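Local coordinates for pectate lyase (Paenibacillus sp. 0602, PDB 5GT5), which catalyses the eliminative cleavage of polygalacturonate and probably also of partly methyl-esterified pectin, most likely with the help of calcium, at residues 129-134 against 166-171; 189-194 against 266-271; 272-277 against 319-324; 288-293 against 337-342. The protein carries 1 engineered substitution. All coordinates share one frame; numbering follows the deposited sequence.

A right-handed parallel beta-helix, the fold of polysaccharide lyase family 1, repeats one kind of contact from coil to coil, and three of the four interactions here sample that repetition. Interactions 1, 2 and 4 are every other strand pairing of one run of coils, linked by 168-169 pairing with 184-194 and 262-271 with 291-293, with centres about 10 Å apart at each step and about 20 Å from interaction 1 to interaction 4. Interaction 3, its centre about 15 Å from those of interactions 2 and 4, joins two loops instead and carries the probable active-site residue Arg276. Interactions 1 and 2 follow in series along the chain, whereas the segments of 3 and 4 alternate; Asp272 N meets Asp293 O, joining this loop to the neighbouring coil.

Interaction 1 of 4, residues 129-134 against 166-171. Engineered in segment 166-171: Val168 (natural residue Gly).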
loop_
_atom_site.group_PDB
_atom_site.type_symbol
_atom_site.label_atom_id
_atom_site.label_comp_id
_atom_site.label_asym_id
_atom_site.label_seq_id
_atom_site.Cartn_x
_atom_site.Cartn_y
_atom_site.Cartn_z
ATOM N N ASN A 129 -12.787 12.520 13.710
ATOM C CA ASN A 129 -13.760 13.296 14.506
ATOM C C ASN A 129 -14.954 12.491 14.983
ATOM O O ASN A 129 -16.115 12.966 14.931
ATOM C CB ASN A 129 -14.217 14.557 13.756
ATOM C CG ASN A 129 -14.637 15.639 14.705
ATOM O OD1 ASN A 129 -14.092 15.735 15.809
ATOM N ND2 ASN A 129 -15.573 16.473 14.297
ATOM N N LEU A 130 -14.682 11.274 15.445
ATOM C CA LEU A 130 -15.698 10.407 16.029
ATOM C C LEU A 130 -15.289 9.993 17.424
ATOM O O LEU A 130 -14.085 9.796 17.712
ATOM C CB LEU A 130 -15.894 9.168 15.186
ATOM C CG LEU A 130 -16.482 9.496 13.828
ATOM C CD1 LEU A 130 -16.264 8.312 12.929
ATOM C CD2 LEU A 130 -17.970 9.766 14.005
ATOM N N GLU A 131 -16.274 9.883 18.312
ATOM C CA GLU A 131 -16.069 9.370 19.661
ATOM C C GLU A 131 -16.677 7.974 19.751
ATOM O O GLU A 131 -17.759 7.718 19.221
ATOM C CB GLU A 131 -16.667 10.305 20.717
ATOM C CG GLU A 131 -16.538 9.720 22.143
ATOM C CD GLU A 131 -16.766 10.739 23.232
ATOM O OE1 GLU A 131 -17.124 11.900 22.951
ATOM O OE2 GLU A 131 -16.608 10.362 24.414
ATOM N N PHE A 132 -15.950 7.071 20.395
ATOM C CA PHE A 132 -16.306 5.681 20.521
ATOM C C PHE A 132 -16.541 5.376 21.994
ATOM O O PHE A 132 -15.687 5.673 22.846
ATOM C CB PHE A 132 -15.174 4.814 19.968
ATOM C CG PHE A 132 -14.937 5.024 18.506
ATOM C CD1 PHE A 132 -14.141 6.064 18.052
ATOM C CD2 PHE A 132 -15.531 4.184 17.586
ATOM C CE1 PHE A 132 -13.963 6.261 16.647
ATOM C CE2 PHE A 132 -15.325 4.338 16.230
ATOM C CZ PHE A 132 -14.567 5.390 15.751
ATOM N N ASP A 133 -17.709 4.810 22.304
ATOM C CA ASP A 133 -18.089 4.642 23.708
ATOM C C ASP A 133 -19.002 3.441 23.895
ATOM O O ASP A 133 -19.595 2.927 22.922
ATOM C CB ASP A 133 -18.780 5.919 24.250
ATOM C CG ASP A 133 -18.700 6.060 25.765
ATOM O OD1 ASP A 133 -18.077 5.227 26.454
ATOM O OD2 ASP A 133 -19.308 7.043 26.266
ATOM N N GLU A 134 -19.113 3.012 25.157
ATOM C CA GLU A 134 -20.052 1.975 25.599
ATOM C C GLU A 134 -19.829 0.631 24.916
ATOM O O GLU A 134 -20.707 0.070 24.251
ATOM C CB GLU A 134 -21.508 2.488 25.506
ATOM C CG GLU A 134 -21.696 3.758 26.331
ATOM C CD GLU A 134 -23.145 4.243 26.446
ATOM O OE1 GLU A 134 -24.085 3.566 25.972
ATOM O OE2 GLU A 134 -23.298 5.350 27.003
ATOM N N HIS A 166 -8.193 12.765 15.358
ATOM C CA HIS A 166 -9.214 13.528 16.089
ATOM C C HIS A 166 -10.394 12.659 16.526
ATOM O O HIS A 166 -11.563 13.055 16.482
ATOM C CB HIS A 166 -9.681 14.749 15.279
ATOM C CG HIS A 166 -8.732 15.907 15.342
ATOM N ND1 HIS A 166 -7.768 16.134 14.384
ATOM C CD2 HIS A 166 -8.605 16.886 16.268
ATOM C CE1 HIS A 166 -7.088 17.229 14.712
ATOM N NE2 HIS A 166 -7.553 17.683 15.861
ATOM N N CYS A 167 -10.071 11.471 17.007
ATOM C CA CYS A 167 -11.076 10.603 17.599
ATOM C C CYS A 167 -10.874 10.498 19.096
ATOM O O CYS A 167 -9.804 10.836 19.616
ATOM C CB CYS A 167 -11.034 9.199 16.973
ATOM S SG CYS A 167 -11.592 9.170 15.240
ATOM N N VAL A 168 -11.922 10.063 19.782
ATOM C CA VAL A 168 -11.902 9.832 21.226
ATOM C C VAL A 168 -12.396 8.429 21.524
ATOM O O VAL A 168 -13.405 7.999 20.951
ATOM C CB VAL A 168 -12.779 10.846 21.929
ATOM C CG1 VAL A 168 -12.894 10.550 23.444
ATOM C CG2 VAL A 168 -12.150 12.127 21.747
ATOM N N PHE A 169 -11.676 7.727 22.403
ATOM C CA PHE A 169 -12.007 6.354 22.773
ATOM C C PHE A 169 -12.136 6.278 24.278
ATOM O O PHE A 169 -11.289 6.804 24.998
ATOM C CB PHE A 169 -10.914 5.399 22.288
ATOM C CG PHE A 169 -10.699 5.424 20.803
ATOM C CD1 PHE A 169 -9.894 6.399 20.215
ATOM C CD2 PHE A 169 -11.332 4.494 19.995
ATOM C CE1 PHE A 169 -9.680 6.412 18.852
ATOM C CE2 PHE A 169 -11.136 4.504 18.617
ATOM C CZ PHE A 169 -10.313 5.461 18.043
ATOM N N ASN A 170 -13.202 5.617 24.727
ATOM C CA ASN A 170 -13.470 5.408 26.147
ATOM C C ASN A 170 -13.121 3.966 26.519
ATOM O O ASN A 170 -12.334 3.340 25.817
ATOM C CB ASN A 170 -14.938 5.745 26.430
ATOM C CG ASN A 170 -15.242 7.218 26.251
ATOM O OD1 ASN A 170 -15.093 8.010 27.202
ATOM N ND2 ASN A 170 -15.679 7.605 25.049
ATOM N N LYS A 171 -13.726 3.397 27.550
ATOM C CA LYS A 171 -13.372 2.037 27.952
ATOM C C LYS A 171 -13.810 1.025 26.905
ATOM O O LYS A 171 -14.884 1.144 26.297
ATOM C CB LYS A 171 -14.066 1.687 29.277
ATOM C CG LYS A 171 -13.504 2.378 30.505
ATOM C CD LYS A 171 -12.523 1.508 31.211
ATOM C CE LYS A 171 -13.214 0.316 31.936
ATOM N NZ LYS A 171 -12.058 -0.528 32.374
HETATM O O HOH W 1 -17.029 3.965 28.524
HETATM O O HOH W 2 -17.974 8.468 29.081
#
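Asn129 begins the parallel pairing with its CA against His166 O, 3.0 Å away, while its own OD1 bonds to the backbone of Gly432. Next, Leu130 O receives the N-H of Val168. Glu131 runs alongside Val168, an engineered residue that is glycine in the natural sequence, and Val168 CG1 comes within 3.8 Å of Glu131 OE2. With CG anti to the backbone N (chi1 176°) and the rest extended, the Glu131 chain delivers OE2 to Asn170 ND2 at 3.0 Å; the bond uses the anti lone pair and the two flat groups are nearly coplanar. Phe132 faces the other way and lies beside Phe169, the rings almost parallel but slid apart, with Phe132 CD1 3.4 Å from Phe169 CE2. Cys167 SG lies at the Phe132 ring edge. Phe132 O accepts Asn170 N and, from above the carbonyl plane, Asn170 ND2 at 2.9 Å. Asp133 stacks its carboxylate on the same amide, OD1 to Asn170 CB 3.2 Å. A leucine in place of Asn170 would probably leave the Glu131 carboxylate without its mate across the strands and free to turn. Gripped through both N-H bonds, the amide is fixed in rotation and ties a side-chain anion to a backbone carbonyl.

Interaction 2 of 4, residues 189-194 against 266-271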
loop_
_atom_site.group_PDB
_atom_site.type_symbol
_atom_site.label_atom_id
_atom_site.label_comp_id
_atom_site.label_asym_id
_atom_site.label_seq_id
_atom_site.Cartn_x
_atom_site.Cartn_y
_atom_site.Cartn_z
ATOM N N SER A 189 -3.503 9.953 15.096
ATOM C CA SER A 189 -3.050 11.272 15.540
ATOM C C SER A 189 -4.155 12.101 16.157
ATOM O O SER A 189 -5.351 11.880 15.895
ATOM C CB SER A 189 -2.378 12.053 14.407
ATOM O OG SER A 189 -3.276 12.265 13.320
ATOM N N TRP A 190 -3.751 13.036 17.015
ATOM C CA TRP A 190 -4.661 14.021 17.578
ATOM C C TRP A 190 -5.862 13.375 18.251
ATOM O O TRP A 190 -6.978 13.889 18.170
ATOM C CB TRP A 190 -5.101 15.053 16.496
ATOM C CG TRP A 190 -3.975 15.980 16.170
ATOM C CD1 TRP A 190 -3.159 15.951 15.065
ATOM C CD2 TRP A 190 -3.495 17.051 16.997
ATOM N NE1 TRP A 190 -2.208 16.955 15.159
ATOM C CE2 TRP A 190 -2.410 17.646 16.326
ATOM C CE3 TRP A 190 -3.917 17.594 18.208
ATOM C CZ2 TRP A 190 -1.705 18.723 16.862
ATOM C CZ3 TRP A 190 -3.214 18.682 18.732
ATOM C CH2 TRP A 190 -2.126 19.223 18.060
ATOM N N SER A 191 -5.637 12.251 18.918
ATOM C CA SER A 191 -6.725 11.451 19.495
ATOM C C SER A 191 -6.595 11.279 20.992
ATOM O O SER A 191 -5.486 11.310 21.531
ATOM C CB SER A 191 -6.855 10.090 18.787
ATOM O OG SER A 191 -7.214 10.298 17.411
ATOM N N THR A 192 -7.739 11.111 21.637
ATOM C CA THR A 192 -7.796 10.908 23.086
ATOM C C THR A 192 -8.244 9.492 23.388
ATOM O O THR A 192 -9.209 9.000 22.778
ATOM C CB THR A 192 -8.804 11.891 23.693
ATOM O OG1 THR A 192 -8.271 13.223 23.542
ATOM C CG2 THR A 192 -9.021 11.576 25.178
ATOM N N PHE A 193 -7.528 8.835 24.310
ATOM C CA PHE A 193 -7.857 7.516 24.812
ATOM C C PHE A 193 -7.957 7.693 26.310
ATOM O O PHE A 193 -6.982 8.109 26.930
ATOM C CB PHE A 193 -6.737 6.530 24.416
ATOM C CG PHE A 193 -6.454 6.498 22.929
ATOM C CD1 PHE A 193 -5.612 7.457 22.334
ATOM C CD2 PHE A 193 -7.042 5.520 22.125
ATOM C CE1 PHE A 193 -5.353 7.418 20.964
ATOM C CE2 PHE A 193 -6.814 5.489 20.754
ATOM C CZ PHE A 193 -5.994 6.435 20.160
ATOM N N LYS A 194 -9.137 7.443 26.875
ATOM C CA LYS A 194 -9.339 7.721 28.307
ATOM C C LYS A 194 -10.160 6.640 28.960
ATOM O O LYS A 194 -10.903 5.871 28.338
ATOM C CB LYS A 194 -10.016 9.076 28.535
ATOM C CG LYS A 194 -11.368 9.205 27.895
ATOM C CD LYS A 194 -11.945 10.614 28.114
ATOM C CE LYS A 194 -13.253 10.787 27.398
ATOM N NZ LYS A 194 -13.805 12.154 27.681
ATOM N N HIS A 266 0.895 9.993 17.166
ATOM C CA HIS A 266 1.412 11.313 17.520
ATOM C C HIS A 266 0.339 12.277 17.949
ATOM O O HIS A 266 -0.808 12.212 17.462
ATOM C CB HIS A 266 2.329 11.911 16.428
ATOM C CG HIS A 266 1.619 12.488 15.259
ATOM N ND1 HIS A 266 1.185 13.803 15.229
ATOM C CD2 HIS A 266 1.295 11.960 14.052
ATOM C CE1 HIS A 266 0.608 14.042 14.073
ATOM N NE2 HIS A 266 0.662 12.938 13.330
ATOM N N HIS A 267 0.701 13.168 18.883
ATOM C CA HIS A 267 -0.259 14.147 19.426
ATOM C C HIS A 267 -1.506 13.447 19.968
ATOM O O HIS A 267 -2.632 13.925 19.841
ATOM C CB HIS A 267 -0.579 15.255 18.387
ATOM C CG HIS A 267 0.602 16.125 18.093
ATOM N ND1 HIS A 267 1.553 15.807 17.136
ATOM C CD2 HIS A 267 1.054 17.265 18.688
ATOM C CE1 HIS A 267 2.521 16.699 17.158
ATOM N NE2 HIS A 267 2.230 17.612 18.082
ATOM N N ASN A 268 -1.285 12.288 20.593
ATOM C CA ASN A 268 -2.362 11.559 21.272
ATOM C C ASN A 268 -2.204 11.658 22.759
ATOM O O ASN A 268 -1.074 11.742 23.269
ATOM C CB ASN A 268 -2.370 10.067 20.938
ATOM C CG ASN A 268 -2.604 9.789 19.477
ATOM O OD1 ASN A 268 -3.254 10.578 18.754
ATOM N ND2 ASN A 268 -2.077 8.647 19.019
ATOM N N VAL A 269 -3.331 11.637 23.463
ATOM C CA VAL A 269 -3.326 11.553 24.934
ATOM C C VAL A 269 -3.866 10.202 25.360
ATOM O O VAL A 269 -4.974 9.820 24.962
ATOM C CB VAL A 269 -4.185 12.674 25.571
ATOM C CG1 VAL A 269 -4.265 12.530 27.107
ATOM C CG2 VAL A 269 -3.646 14.039 25.192
ATOM N N TYR A 270 -3.071 9.469 26.143
ATOM C CA TYR A 270 -3.469 8.173 26.708
ATOM C C TYR A 270 -3.648 8.389 28.197
ATOM O O TYR A 270 -2.663 8.385 28.946
ATOM C CB TYR A 270 -2.385 7.104 26.444
ATOM C CG TYR A 270 -2.220 6.816 24.956
ATOM C CD1 TYR A 270 -3.039 5.894 24.317
ATOM C CD2 TYR A 270 -1.252 7.485 24.209
ATOM C CE1 TYR A 270 -2.938 5.670 22.941
ATOM C CE2 TYR A 270 -1.104 7.243 22.841
ATOM C CZ TYR A 270 -1.962 6.341 22.216
ATOM O OH TYR A 270 -1.819 6.118 20.868
ATOM N N LYS A 271 -4.892 8.654 28.618
ATOM C CA LYS A 271 -5.182 8.970 29.997
ATOM C C LYS A 271 -5.730 7.756 30.711
ATOM O O LYS A 271 -6.803 7.248 30.359
ATOM C CB LYS A 271 -6.190 10.122 30.056
ATOM C CG LYS A 271 -6.450 10.574 31.492
ATOM C CD LYS A 271 -7.480 11.717 31.554
ATOM C CE LYS A 271 -7.824 12.090 33.004
ATOM N NZ LYS A 271 -8.999 11.344 33.555
HETATM O O HOH W 3 -1.160 13.137 11.221
#
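Trp190 and His267 lie side by side and point the same way, an offset stack with planes 14° apart. Similar first torsions, each ring anti to its own carbonyl carbon (chi1 -73° and -67°), make the match possible, and His267 CB sits over the centre of the six-membered ring of Trp190, 3.8 Å from its centroid. The stack extends to His166 of the neighbouring coil, while the backbone O of Asp6 and the carboxylate of Asp414 hold Trp190 NE1 and His267 NE2. Next to it, Ser189 CB makes a CH-pi contact over one face of the His266 ring, displaced toward the rim. A water spans Ser189 OG, also hydrogen-bonded to Asp165, and His266 NE2; His266 ND1 meets His267 ND1 at 2.8 Å, a bond whose donor could be either ring.

A second aromatic pair, Phe193 and Tyr270, has near-parallel rings too, but slid so far apart that they barely overlap, with Phe193 CD1 3.3 Å from Tyr270 CE1. Asn268 lies between the two groups: its OD1 accepts Ser191 N at 2.9 Å, the donor tilted from the carbonyl plane, and its ND2 reaches Tyr270 OH at 3.1 Å, the hydroxyl also bonding to His247. Asn268 CG touches the edge of the Phe193 ring. Rows of like residues at equivalent positions of successive coils, here the aromatic rings of Phe169, Phe193 and Tyr270, are a hallmark of the parallel beta-helix of pectate lyases.

Interaction 3 of 4, residues 272-277 against 319-324; sequences DIQDRM and FGITSN
Gln274 is the tight centre of this contact, its side chain crossing Thr322 at about a right angle. Its OE1 takes the N-H of Thr322 at 2.8 Å, well above the carbonyl plane, and also bonds Lys244, while NE2 is held by Ser242 and brushes Ile321 CD1. The extended chain, with CB only 3.2 Å from Thr322 O, is buried along this line, and Gln274 O accepts Asn324 N at 3.0 Å. Equally close, Asn324 ND2 drops onto Asp275 OD1 from above the carboxylate plane, 3.0 Å away, the two flat groups turned 73° against each other. Packing is looser on the partly exposed side, where Asp275 CG and Thr322 CG2 come no nearer than 4.0 Å. A water donates to both Ile273 O and Asn324 O, filling in where the backbones do not pair directly. Side-chain amides thus supplement a single direct backbone bond, which probably helps to hold the backbone leading into Arg276, the probable active-site residue, whose side chain makes no contact with 319-324.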
loop_
_atom_site.group_PDB
_atom_site.type_symbol
_atom_site.label_atom_id
_atom_site.label_comp_id
_atom_site.label_asym_id
_atom_site.label_seq_id
_atom_site.Cartn_x
_atom_site.Cartn_y
_atom_site.Cartn_z
ATOM N N ASP A 272 -4.970 7.280 31.703
ATOM C CA ASP A 272 -5.368 6.122 32.489
ATOM C C ASP A 272 -5.592 4.911 31.601
ATOM O O ASP A 272 -6.583 4.176 31.734
ATOM C CB ASP A 272 -6.592 6.455 33.350
ATOM C CG ASP A 272 -6.316 7.615 34.285
ATOM O OD1 ASP A 272 -5.249 7.581 34.950
ATOM O OD2 ASP A 272 -7.153 8.554 34.330
ATOM N N ILE A 273 -4.625 4.698 30.702
ATOM C CA ILE A 273 -4.517 3.482 29.918
ATOM C C ILE A 273 -3.390 2.659 30.549
ATOM O O ILE A 273 -2.278 3.151 30.699
ATOM C CB ILE A 273 -4.180 3.816 28.431
ATOM C CG1 ILE A 273 -5.090 4.938 27.897
ATOM C CG2 ILE A 273 -4.200 2.549 27.600
ATOM C CD1 ILE A 273 -6.600 4.651 27.961
ATOM N N GLN A 274 -3.686 1.428 30.930
ATOM C CA GLN A 274 -2.746 0.638 31.741
ATOM C C GLN A 274 -1.603 0.018 30.967
ATOM O O GLN A 274 -0.597 -0.361 31.555
ATOM C CB GLN A 274 -3.485 -0.498 32.438
ATOM C CG GLN A 274 -4.453 -0.038 33.540
ATOM C CD GLN A 274 -5.033 -1.215 34.311
ATOM O OE1 GLN A 274 -4.511 -2.341 34.276
ATOM N NE2 GLN A 274 -6.135 -0.960 35.004
ATOM N N ASP A 275 -1.756 -0.160 29.656
ATOM C CA ASP A 275 -0.864 -1.074 28.924
ATOM C C ASP A 275 -0.978 -0.842 27.431
ATOM O O ASP A 275 -1.993 -0.333 26.937
ATOM C CB ASP A 275 -1.287 -2.522 29.272
ATOM C CG ASP A 275 -0.230 -3.583 28.986
ATOM O OD1 ASP A 275 0.936 -3.277 28.618
ATOM O OD2 ASP A 275 -0.596 -4.773 29.155
ATOM N N ARG A 276 0.072 -1.226 26.711
ATOM C CA ARG A 276 0.075 -1.320 25.245
ATOM C C ARG A 276 -0.017 0.042 24.573
ATOM O O ARG A 276 -0.946 0.330 23.809
ATOM C CB ARG A 276 -1.021 -2.258 24.741
ATOM C CG ARG A 276 -1.053 -3.622 25.414
ATOM C CD ARG A 276 -2.009 -4.515 24.616
ATOM N NE ARG A 276 -2.092 -5.863 25.191
ATOM C CZ ARG A 276 -3.010 -6.763 24.810
ATOM N NH1 ARG A 276 -3.923 -6.443 23.922
ATOM N NH2 ARG A 276 -3.028 -7.965 25.372
ATOM N N MET A 277 0.992 0.871 24.813
ATOM C CA MET A 277 1.033 2.197 24.166
ATOM C C MET A 277 2.295 2.420 23.328
ATOM O O MET A 277 3.107 3.290 23.641
ATOM C CB MET A 277 0.916 3.289 25.229
ATOM C CG MET A 277 -0.490 3.338 25.871
ATOM S SD MET A 277 -0.552 4.358 27.359
ATOM C CE MET A 277 0.243 3.251 28.510
ATOM N N PHE A 319 -7.288 -8.751 39.150
ATOM C CA PHE A 319 -7.924 -7.472 39.462
ATOM C C PHE A 319 -6.926 -6.528 40.064
ATOM O O PHE A 319 -6.510 -6.693 41.221
ATOM C CB PHE A 319 -9.110 -7.644 40.404
ATOM C CG PHE A 319 -9.929 -6.394 40.542
ATOM C CD1 PHE A 319 -10.742 -5.968 39.495
ATOM C CD2 PHE A 319 -9.843 -5.604 41.680
ATOM C CE1 PHE A 319 -11.478 -4.789 39.601
ATOM C CE2 PHE A 319 -10.548 -4.427 41.775
ATOM C CZ PHE A 319 -11.384 -4.027 40.730
ATOM N N GLY A 320 -6.557 -5.504 39.312
ATOM C CA GLY A 320 -5.527 -4.583 39.741
ATOM C C GLY A 320 -5.136 -3.605 38.649
ATOM O O GLY A 320 -5.886 -3.423 37.677
ATOM N N ILE A 321 -3.982 -2.978 38.821
ATOM C CA ILE A 321 -3.510 -1.923 37.923
ATOM C C ILE A 321 -2.205 -2.343 37.268
ATOM O O ILE A 321 -1.174 -2.424 37.922
ATOM C CB ILE A 321 -3.315 -0.623 38.701
ATOM C CG1 ILE A 321 -4.623 -0.190 39.367
ATOM C CG2 ILE A 321 -2.766 0.495 37.814
ATOM C CD1 ILE A 321 -5.715 0.195 38.393
ATOM N N THR A 322 -2.248 -2.629 35.966
ATOM C CA THR A 322 -1.017 -2.813 35.199
ATOM C C THR A 322 -0.505 -1.420 34.921
ATOM O O THR A 322 -1.300 -0.476 34.792
ATOM C CB THR A 322 -1.324 -3.586 33.922
ATOM O OG1 THR A 322 -1.745 -4.899 34.330
ATOM C CG2 THR A 322 -0.103 -3.711 32.993
ATOM N N SER A 323 0.817 -1.262 34.907
ATOM C CA SER A 323 1.432 0.067 34.782
ATOM C C SER A 323 2.561 0.035 33.782
ATOM O O SER A 323 3.733 0.191 34.132
ATOM C CB SER A 323 1.909 0.536 36.167
ATOM O OG SER A 323 2.206 1.922 36.180
ATOM N N ASN A 324 2.186 -0.210 32.526
ATOM C CA ASN A 324 3.120 -0.292 31.427
ATOM C C ASN A 324 2.955 0.874 30.482
ATOM O O ASN A 324 1.923 1.533 30.479
ATOM C CB ASN A 324 2.924 -1.577 30.625
ATOM C CG ASN A 324 3.309 -2.839 31.393
ATOM O OD1 ASN A 324 4.001 -2.793 32.429
ATOM N ND2 ASN A 324 2.847 -3.992 30.873
HETATM O O HOH W 4 0.043 2.786 32.313
#

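Interaction 4 of 4, residues 288-293 against 337-342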
loop_
_atom_site.group_PDB
_atom_site.type_symbol
_atom_site.label_atom_id
_atom_site.label_comp_id
_atom_site.label_asym_id
_atom_site.label_seq_id
_atom_site.Cartn_x
_atom_site.Cartn_y
_atom_site.Cartn_z
ATOM N N TYR A 288 5.535 9.876 18.593
ATOM C CA TYR A 288 6.129 11.167 18.920
ATOM C C TYR A 288 5.095 12.121 19.466
ATOM O O TYR A 288 3.929 12.097 19.074
ATOM C CB TYR A 288 6.894 11.772 17.733
ATOM C CG TYR A 288 6.093 12.266 16.521
ATOM C CD1 TYR A 288 5.779 11.402 15.465
ATOM C CD2 TYR A 288 5.706 13.620 16.405
ATOM C CE1 TYR A 288 5.131 11.869 14.331
ATOM C CE2 TYR A 288 5.032 14.091 15.267
ATOM C CZ TYR A 288 4.730 13.200 14.257
ATOM O OH TYR A 288 4.077 13.642 13.131
ATOM N N ASN A 289 5.507 12.969 20.410
ATOM C CA ASN A 289 4.596 13.954 20.995
ATOM C C ASN A 289 3.311 13.299 21.476
ATOM O O ASN A 289 2.215 13.794 21.203
ATOM C CB ASN A 289 4.249 15.071 19.996
ATOM C CG ASN A 289 5.429 16.009 19.675
ATOM O OD1 ASN A 289 5.426 16.627 18.608
ATOM N ND2 ASN A 289 6.397 16.144 20.583
ATOM N N ILE A 290 3.451 12.183 22.195
ATOM C CA ILE A 290 2.285 11.585 22.869
ATOM C C ILE A 290 2.396 11.785 24.363
ATOM O O ILE A 290 3.482 12.109 24.865
ATOM C CB ILE A 290 2.061 10.075 22.526
ATOM C CG1 ILE A 290 3.198 9.179 23.052
ATOM C CG2 ILE A 290 1.861 9.917 20.988
ATOM C CD1 ILE A 290 2.806 7.689 23.086
ATOM N N ILE A 291 1.278 11.616 25.068
ATOM C CA ILE A 291 1.225 11.690 26.529
ATOM C C ILE A 291 0.679 10.380 27.058
ATOM O O ILE A 291 -0.378 9.924 26.592
ATOM C CB ILE A 291 0.309 12.822 26.991
ATOM C CG1 ILE A 291 0.867 14.160 26.504
ATOM C CG2 ILE A 291 0.181 12.833 28.519
ATOM C CD1 ILE A 291 -0.027 15.324 26.841
ATOM N N MET A 292 1.402 9.745 27.990
ATOM C CA MET A 292 0.852 8.605 28.720
ATOM C C MET A 292 0.715 9.104 30.143
ATOM O O MET A 292 1.720 9.242 30.837
ATOM C CB MET A 292 1.805 7.406 28.725
ATOM C CG MET A 292 2.299 6.944 27.345
ATOM S SD MET A 292 3.500 5.603 27.621
ATOM C CE MET A 292 4.337 5.559 26.040
ATOM N N ASP A 293 -0.496 9.417 30.574
ATOM C CA ASP A 293 -0.746 9.976 31.903
ATOM C C ASP A 293 -1.647 9.026 32.659
ATOM O O ASP A 293 -2.875 9.011 32.443
ATOM C CB ASP A 293 -1.401 11.348 31.776
ATOM C CG ASP A 293 -1.573 12.029 33.096
ATOM O OD1 ASP A 293 -1.556 11.363 34.139
ATOM O OD2 ASP A 293 -1.729 13.262 33.095
ATOM N N GLU A 337 9.479 9.426 21.116
ATOM C CA GLU A 337 10.253 10.652 21.295
ATOM C C GLU A 337 9.427 11.865 21.652
ATOM O O GLU A 337 8.252 11.979 21.274
ATOM C CB GLU A 337 11.168 10.944 20.114
ATOM C CG GLU A 337 10.473 11.243 18.852
ATOM C CD GLU A 337 11.409 11.306 17.633
ATOM O OE1 GLU A 337 12.617 11.648 17.761
ATOM O OE2 GLU A 337 10.930 10.955 16.541
ATOM N N LYS A 338 10.056 12.791 22.367
ATOM C CA LYS A 338 9.472 14.085 22.656
ATOM C C LYS A 338 8.092 13.913 23.259
ATOM O O LYS A 338 7.138 14.570 22.875
ATOM C CB LYS A 338 9.439 14.941 21.376
ATOM C CG LYS A 338 10.801 15.192 20.732
ATOM C CD LYS A 338 11.569 16.324 21.410
ATOM C CE LYS A 338 12.921 16.553 20.712
ATOM N NZ LYS A 338 13.736 17.567 21.447
ATOM N N SER A 339 7.997 12.992 24.203
ATOM C CA SER A 339 6.716 12.681 24.811
ATOM C C SER A 339 6.718 13.010 26.302
ATOM O O SER A 339 7.736 13.477 26.835
ATOM C CB SER A 339 6.385 11.220 24.542
ATOM O OG SER A 339 6.152 11.044 23.138
ATOM N N VAL A 340 5.562 12.826 26.941
ATOM C CA VAL A 340 5.385 13.023 28.378
ATOM C C VAL A 340 4.774 11.759 28.973
ATOM O O VAL A 340 3.745 11.271 28.480
ATOM C CB VAL A 340 4.428 14.210 28.626
ATOM C CG1 VAL A 340 4.175 14.361 30.120
ATOM C CG2 VAL A 340 5.002 15.495 28.007
ATOM N N ILE A 341 5.408 11.214 30.012
ATOM C CA ILE A 341 4.948 9.993 30.668
ATOM C C ILE A 341 4.846 10.278 32.151
ATOM O O ILE A 341 5.830 10.709 32.781
ATOM C CB ILE A 341 5.927 8.826 30.407
ATOM C CG1 ILE A 341 5.991 8.562 28.887
ATOM C CG2 ILE A 341 5.494 7.556 31.124
ATOM C CD1 ILE A 341 6.964 7.469 28.492
ATOM N N LYS A 342 3.672 10.048 32.704
ATOM C CA LYS A 342 3.410 10.316 34.104
ATOM C C LYS A 342 2.766 9.136 34.789
ATOM O O LYS A 342 1.706 8.650 34.348
ATOM C CB LYS A 342 2.526 11.563 34.253
ATOM C CG LYS A 342 2.323 11.963 35.718
ATOM C CD LYS A 342 1.587 13.274 35.843
ATOM C CE LYS A 342 1.551 13.690 37.305
ATOM N NZ LYS A 342 0.698 12.782 38.095
#
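Two adjacent coils of the parallel beta-helix meet here, each bending into its strand through a residue of left-handed helical backbone, Asn289 on one and Lys338 on the other. The bends interlock through polar atoms. Asn289 N bonds to Glu337 O, and Asn289 ND2 donates to Lys338 O at 2.9 Å, in the carbonyl plane and on a lone pair, while Asn289 OD1 is held by Asp414. Ser339 OG, beside its own backbone N (chi1 -67°), is turned so that it accepts Ile290 N at 3.1 Å and donates back to Glu337 O at 3.0 Å. Replacing Ser339 by alanine is likely to leave the buried N-H of Ile290 without its acceptor and take from Glu337 O one of its two donors.

Beyond the bends the strands 291-293 and 340-342 run parallel, their short axes 4.7 Å apart at closest approach. Ile291 CG1 lies alongside Val340 CB at 4.1 Å, and on the other face Met292, extended beyond CG, brings SD to 4.0 Å from Ile341 CD1. Asp293 and Lys342 point the same way, OD1 and NZ 4.8 Å apart, both bonded to Thr295 OG1. Polar side chains therefore satisfy the backbone where it turns and apolar ones pack side by side on either face, while at the far end two opposite charges, probably steadying each other, are linked through a shared hydroxyl.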